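Probable signal peptide protein (Ralstonia solanacearum, PDB 2QGU) binds phospholipid, captured here as dipalmitoyl phosphatidylethanolamine, and as an MlaC-family protein probably carries lipids between the membranes of the cell envelope. Local coordinates at residues Ala122-Arg127 / Val136-Val141; Asp132-Val137 / Arg153-Pro158. The protein carries 13 engineered substitutions. All coordinates share one frame; numbering follows the deposited sequence. Where two conformers were deposited one is given.

How the contacts relate
Contacts 1 and 2 show how one inner strand can serve two neighbours. Strand 134-143 pairs with the edge strand 120-123 in contact 1 and with strand 146-157 in contact 2, each time antiparallel, within the curved sheet of this NTF2-clan fold. The contacts share Val136 and Val137, and their centres lie about 14 Å apart. They also touch directly: Phe126 CE1 of contact 1 packs 3.6 Å from Val135 CG2 of contact 2. The bound phosphatidylethanolamine lies beyond direct touch: the side chain of Tyr123 is about 7 Å from it and that of Arg153 about 8 Å.

Contact 1: residues Ala122-Arg127 / Val136-Val141; sequences AYKPFR and VVRSTV. Engineered in segment 122-127: Ala122 (natural residue Ser).
With CG anti to the carbonyl carbon (chi1 -69°), the Tyr123 ring leans back across Ser139, so that its CE1 comes 3.6 Å from Ser139 CB. Tyr123 CD1 also meets Val137 CG1 at 3.8 Å, the two side chains crossing obliquely. On the other face of the sheet, Lys124 runs fully extended past the CB of Arg138, whose own chain turns at chi3 (66°); this bend turns one face of the guanidinium toward the lysine, and Lys124 NZ ends over that face, 3.4 Å from Arg138 NH2.

The backbone frame is antiparallel. Engineered Ala122 and Thr140 form a hydrogen-bonded pair with bonds in both directions, and Tyr123 and Ser139 the adjoining non-hydrogen-bonded pair. One further bond, Lys124 N to Arg138 O at 2.9 Å, is made from above the carbonyl plane, 36° out of it, just where residues 124-127 leave the strand. Past it, Phe126 swings back to place CE1 3.7 Å from Val136 O, while water 4 accepts the N-H of Arg138.

Water also ties the side chains together. Water 1 donates to both Tyr123 OH and Ser139 OG, and the buried serine hydroxyl is further bonded to Leu150 O. Water 2 accepts from Lys124 NZ and donates to Ser139 O; water 3 joins the ammonium to Thr140 OG1.

Two cations this close would ordinarily repel, yet Arg138 NE is salt-bridged to Asp151, which probably offsets part of the charge, and the two waters solvate the ammonium. The side of Tyr123 and Val137, against helix 31-47, is thus mainly apolar with one hydrated pair of hydroxyls, whereas that of Lys124, Arg138 and Thr140 is hydrated and charged.

Contact 2: residues Asp132-Val137 / Arg153-Pro158; sequences DTDVVV and RVEKSP. Engineered in segment 153-158: Val154 (natural residue Met), Pro158 (natural residue Ala).
The beta hairpin of strands 134-143 and 146-157 is joined here near its open end, where Val135 and Val154 make a hydrogen-bonded antiparallel pair flanked by the non-hydrogen-bonded pairs Asp134-Glu155 and Val136-Arg153. Val135 N gives a bond to Val154 O, and Val154 N returns one to Val135 O, both 2.9 Å. A third, from Lys156 N to Thr133 O at 2.8 Å, carries the pairing one step past the strand into the loop. CA-H groups supplement these carbonyls, the shortest being Glu155 CA to Thr133 O at 3.2 Å.

The two faces differ in character. On the buried one stands the engineered Val154, whose CG2 methyl, anti to the carbonyl carbon, meets Val137 CG2 at 3.8 Å, while Val135 CG2 lies obliquely against Val154 CB. On the other face Arg153, its chain extended from CG to NE in one of two deposited conformers, crosses Val136 obliquely and sets NH1 3.4 Å from Val136 CG2. In this conformer water 5, at the guanidinium edge and in its plane, accepts from NH1; it donates to Asp134 OD1 at 2.7 Å and makes a weak bond to Val135 O. Two acids lie near each other without touching through their charged atoms: Asp134 OD2 and Glu155 OE1 are 4.6 Å apart, their carboxylate planes turned by 19°. Arg76 NH1 salt-bridges both, which probably relieves the repulsion, and Tyr164 OH bonds Asp134 OD1.

On the polar face, Tyr164 of strand 160-168 and Trp172 of strand 171-172, the latter in a cation-pi contact, lie against Arg153. Helix 31-47 covers the valine face through Ala31, Gln32 and Val35, and strand 160-168, whose Trp161 adjoins Val135 and Val154, continues the sheet beyond strand 146-157.

Contact 1: residues Ala122-Arg127 / Val136-Val141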
loop_
_atom_site.group_PDB
_atom_site.type_symbol
_atom_site.label_atom_id
_atom_site.label_comp_id
_atom_site.label_asym_id
_atom_site.label_seq_id
_atom_site.Cartn_x
_atom_site.Cartn_y
_atom_site.Cartn_z
ATOM N N ALA A 122 2.755 18.134 1.420
ATOM C CA ALA A 122 4.047 18.787 1.304
ATOM C C ALA A 122 5.111 17.708 1.428
ATOM O O ALA A 122 4.986 16.793 2.253
ATOM C CB ALA A 122 4.211 19.818 2.395
ATOM N N TYR A 123 6.141 17.808 0.596
ATOM C CA TYR A 123 7.247 16.859 0.624
ATOM C C TYR A 123 8.435 17.411 1.390
ATOM O O TYR A 123 8.790 18.589 1.265
ATOM C CB TYR A 123 7.614 16.388 -0.801
ATOM C CG TYR A 123 6.503 15.523 -1.327
ATOM C CD1 TYR A 123 6.522 14.143 -1.142
ATOM C CD2 TYR A 123 5.374 16.096 -1.912
ATOM C CE1 TYR A 123 5.468 13.344 -1.566
ATOM C CE2 TYR A 123 4.308 15.306 -2.329
ATOM C CZ TYR A 123 4.363 13.936 -2.153
ATOM O OH TYR A 123 3.295 13.167 -2.565
ATOM N N LYS A 124 9.018 16.548 2.212
ATOM C CA LYS A 124 10.246 16.869 2.918
ATOM C C LYS A 124 11.419 16.699 1.940
ATOM O O LYS A 124 11.255 16.102 0.867
ATOM C CB LYS A 124 10.390 15.970 4.150
ATOM C CG LYS A 124 9.313 16.230 5.211
ATOM C CD LYS A 124 9.420 15.237 6.350
ATOM C CE LYS A 124 8.351 15.526 7.392
ATOM N NZ LYS A 124 8.438 14.558 8.520
ATOM N N PRO A 125 12.601 17.235 2.287
ATOM C CA PRO A 125 13.731 17.091 1.369
ATOM C C PRO A 125 14.001 15.633 1.018
ATOM O O PRO A 125 13.912 14.752 1.881
ATOM C CB PRO A 125 14.907 17.651 2.176
ATOM C CG PRO A 125 14.275 18.627 3.122
ATOM C CD PRO A 125 12.974 17.995 3.499
ATOM N N PHE A 126 14.321 15.391 -0.247
ATOM C CA PHE A 126 14.789 14.081 -0.669
ATOM C C PHE A 126 16.264 13.977 -0.324
ATOM O O PHE A 126 17.073 14.798 -0.767
ATOM C CB PHE A 126 14.567 13.865 -2.160
ATOM C CG PHE A 126 14.970 12.504 -2.629
ATOM C CD1 PHE A 126 14.223 11.386 -2.274
ATOM C CD2 PHE A 126 16.119 12.329 -3.392
ATOM C CE1 PHE A 126 14.595 10.117 -2.693
ATOM C CE2 PHE A 126 16.499 11.058 -3.821
ATOM C CZ PHE A 126 15.735 9.955 -3.468
ATOM N N ARG A 127 16.604 12.969 0.474
ATOM C CA ARG A 127 17.921 12.909 1.108
ATOM C C ARG A 127 18.875 11.867 0.541
ATOM O O ARG A 127 20.065 11.903 0.842
ATOM C CB ARG A 127 17.790 12.711 2.622
ATOM C CG ARG A 127 16.971 13.780 3.295
ATOM C CD ARG A 127 17.190 13.794 4.795
ATOM N NE ARG A 127 16.317 14.776 5.437
ATOM C CZ ARG A 127 16.588 16.074 5.536
ATOM N NH1 ARG A 127 17.726 16.564 5.057
ATOM N NH2 ARG A 127 15.714 16.883 6.132
ATOM N N VAL A 136 13.870 6.448 0.336
ATOM C CA VAL A 136 12.662 6.842 1.057
ATOM C C VAL A 136 12.263 8.253 0.640
ATOM O O VAL A 136 13.110 9.138 0.536
ATOM C CB VAL A 136 12.877 6.733 2.591
ATOM C CG1 VAL A 136 11.741 7.390 3.389
ATOM C CG2 VAL A 136 13.027 5.267 2.995
ATOM N N VAL A 137 10.972 8.432 0.373
ATOM C CA VAL A 137 10.374 9.744 0.124
ATOM C C VAL A 137 9.468 10.064 1.306
ATOM O O VAL A 137 8.605 9.257 1.667
ATOM C CB VAL A 137 9.561 9.746 -1.195
ATOM C CG1 VAL A 137 8.769 11.044 -1.364
ATOM C CG2 VAL A 137 10.481 9.503 -2.393
ATOM N N ARG A 138 9.682 11.225 1.921
ATOM C CA ARG A 138 8.942 11.596 3.122
ATOM C C ARG A 138 8.001 12.761 2.847
ATOM O O ARG A 138 8.341 13.694 2.119
ATOM C CB ARG A 138 9.899 11.940 4.264
ATOM C CG ARG A 138 10.911 10.831 4.593
ATOM C CD ARG A 138 11.620 11.101 5.914
ATOM N NE ARG A 138 10.676 11.019 7.029
ATOM C CZ ARG A 138 10.770 11.706 8.161
ATOM N NH1 ARG A 138 11.760 12.571 8.357
ATOM N NH2 ARG A 138 9.843 11.550 9.093
ATOM N N SER A 139 6.809 12.707 3.437
ATOM C CA SER A 139 5.794 13.720 3.174
ATOM C C SER A 139 4.885 13.941 4.377
ATOM O O SER A 139 4.848 13.128 5.308
ATOM C CB SER A 139 4.951 13.337 1.949
ATOM O OG SER A 139 3.927 12.407 2.283
ATOM N N THR A 140 4.159 15.058 4.336
ATOM C CA THR A 140 3.176 15.401 5.356
ATOM C C THR A 140 1.886 15.817 4.664
ATOM O O THR A 140 1.875 16.765 3.866
ATOM C CB THR A 140 3.653 16.580 6.242
ATOM O OG1 THR A 140 4.976 16.335 6.743
ATOM C CG2 THR A 140 2.699 16.786 7.405
ATOM N N VAL A 141 0.808 15.107 4.964
ATOM C CA VAL A 141 -0.521 15.453 4.474
ATOM C C VAL A 141 -1.147 16.424 5.473
ATOM O O VAL A 141 -1.100 16.182 6.684
ATOM C CB VAL A 141 -1.417 14.196 4.345
ATOM C CG1 VAL A 141 -2.819 14.563 3.869
ATOM C CG2 VAL A 141 -0.785 13.188 3.394
HETATM O O HOH W 1 2.276 11.729 0.123
HETATM O O HOH W 2 7.046 12.393 7.134
HETATM O O HOH W 3 5.274 14.486 8.636
HETATM O O HOH W 4 11.833 12.814 0.853
#

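Contact 2: residues Asp132-Val137 / Arg153-Pro158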
loop_
_atom_site.group_PDB
_atom_site.type_symbol
_atom_site.label_atom_id
_atom_site.label_comp_id
_atom_site.label_asym_id
_atom_site.label_seq_id
_atom_site.Cartn_x
_atom_site.Cartn_y
_atom_site.Cartn_z
ATOM N N ASP A 132 21.157 6.491 -6.129
ATOM C CA ASP A 132 20.607 5.426 -5.283
ATOM C C ASP A 132 19.340 4.842 -5.913
ATOM O O ASP A 132 18.579 5.556 -6.571
ATOM C CB ASP A 132 20.314 5.933 -3.870
ATOM C CG ASP A 132 21.571 6.249 -3.087
ATOM O OD1 ASP A 132 22.659 5.733 -3.431
ATOM O OD2 ASP A 132 21.474 7.027 -2.121
ATOM N N THR A 133 19.127 3.544 -5.711
ATOM C CA THR A 133 18.018 2.843 -6.367
ATOM C C THR A 133 16.952 2.310 -5.409
ATOM O O THR A 133 15.945 1.751 -5.845
ATOM C CB THR A 133 18.523 1.684 -7.236
ATOM O OG1 THR A 133 19.313 0.810 -6.426
ATOM C CG2 THR A 133 19.350 2.208 -8.417
ATOM N N ASP A 134 17.178 2.472 -4.107
ATOM C CA ASP A 134 16.215 2.045 -3.100
ATOM C C ASP A 134 16.213 3.101 -2.006
ATOM O O ASP A 134 17.140 3.179 -1.192
ATOM C CB ASP A 134 16.570 0.660 -2.553
ATOM C CG ASP A 134 15.370 -0.054 -1.965
ATOM O OD1 ASP A 134 14.594 0.586 -1.233
ATOM O OD2 ASP A 134 15.183 -1.256 -2.247
ATOM N N VAL A 135 15.167 3.918 -2.002
ATOM C CA VAL A 135 15.183 5.193 -1.275
ATOM C C VAL A 135 13.886 5.412 -0.502
ATOM O O VAL A 135 12.920 4.658 -0.664
ATOM C CB VAL A 135 15.422 6.388 -2.247
ATOM C CG1 VAL A 135 16.705 6.177 -3.061
ATOM C CG2 VAL A 135 14.235 6.572 -3.175
ATOM N N VAL A 136 13.870 6.448 0.336
ATOM C CA VAL A 136 12.662 6.842 1.057
ATOM C C VAL A 136 12.263 8.253 0.640
ATOM O O VAL A 136 13.110 9.138 0.536
ATOM C CB VAL A 136 12.877 6.733 2.591
ATOM C CG1 VAL A 136 11.741 7.390 3.389
ATOM C CG2 VAL A 136 13.027 5.267 2.995
ATOM N N VAL A 137 10.972 8.432 0.373
ATOM C CA VAL A 137 10.374 9.744 0.124
ATOM C C VAL A 137 9.468 10.064 1.306
ATOM O O VAL A 137 8.605 9.257 1.667
ATOM C CB VAL A 137 9.561 9.746 -1.195
ATOM C CG1 VAL A 137 8.769 11.044 -1.364
ATOM C CG2 VAL A 137 10.481 9.503 -2.393
ATOM N N ARG A 153 8.730 3.804 0.615
ATOM C CA ARG A 153 9.924 3.162 0.078
ATOM C C ARG A 153 9.739 3.011 -1.421
ATOM O O ARG A 153 8.682 2.572 -1.887
ATOM C CB ARG A 153 10.200 1.809 0.741
ATOM C CG ARG A 153 10.637 1.914 2.189
ATOM C CD ARG A 153 11.462 0.713 2.626
ATOM N NE ARG A 153 11.898 0.858 4.012
ATOM C CZ ARG A 153 13.003 1.491 4.401
ATOM N NH1 ARG A 153 13.821 2.041 3.510
ATOM N NH2 ARG A 153 13.297 1.565 5.692
ATOM N N VAL A 154 10.764 3.398 -2.174
ATOM C CA VAL A 154 10.684 3.425 -3.628
ATOM C C VAL A 154 11.914 2.754 -4.208
ATOM O O VAL A 154 13.033 3.021 -3.779
ATOM C CB VAL A 154 10.561 4.881 -4.180
ATOM C CG1 VAL A 154 9.839 4.879 -5.509
ATOM C CG2 VAL A 154 9.823 5.800 -3.188
ATOM N N GLU A 155 11.696 1.859 -5.167
ATOM C CA GLU A 155 12.791 1.137 -5.805
ATOM C C GLU A 155 12.785 1.386 -7.307
ATOM O O GLU A 155 11.728 1.344 -7.940
ATOM C CB GLU A 155 12.692 -0.364 -5.520
ATOM C CG GLU A 155 13.841 -1.160 -6.143
ATOM C CD GLU A 155 13.684 -2.668 -6.064
ATOM O OE1 GLU A 155 12.630 -3.167 -5.612
ATOM O OE2 GLU A 155 14.643 -3.361 -6.477
ATOM N N LYS A 156 13.969 1.629 -7.868
ATOM C CA LYS A 156 14.097 1.862 -9.298
ATOM C C LYS A 156 14.260 0.533 -10.013
ATOM O O LYS A 156 15.304 -0.116 -9.895
ATOM C CB LYS A 156 15.275 2.787 -9.614
ATOM C CG LYS A 156 15.197 3.381 -11.011
ATOM C CD LYS A 156 16.306 4.380 -11.247
ATOM C CE LYS A 156 16.102 5.101 -12.565
ATOM N NZ LYS A 156 17.094 6.201 -12.724
ATOM N N SER A 157 13.203 0.146 -10.727
ATOM C CA SER A 157 13.161 -1.077 -11.523
ATOM C C SER A 157 13.579 -0.749 -12.955
ATOM O O SER A 157 13.643 0.427 -13.315
ATOM C CB SER A 157 11.741 -1.670 -11.506
ATOM O OG SER A 157 10.808 -0.860 -12.215
ATOM N N PRO A 158 13.873 -1.782 -13.775
ATOM C CA PRO A 158 14.065 -1.545 -15.210
ATOM C C PRO A 158 12.917 -0.756 -15.847
ATOM O O PRO A 158 13.150 0.027 -16.769
ATOM C CB PRO A 158 14.134 -2.959 -15.784
ATOM C CG PRO A 158 14.727 -3.766 -14.677
ATOM C CD PRO A 158 14.104 -3.198 -13.425
HETATM O O HOH W 5 13.889 2.292 0.724
#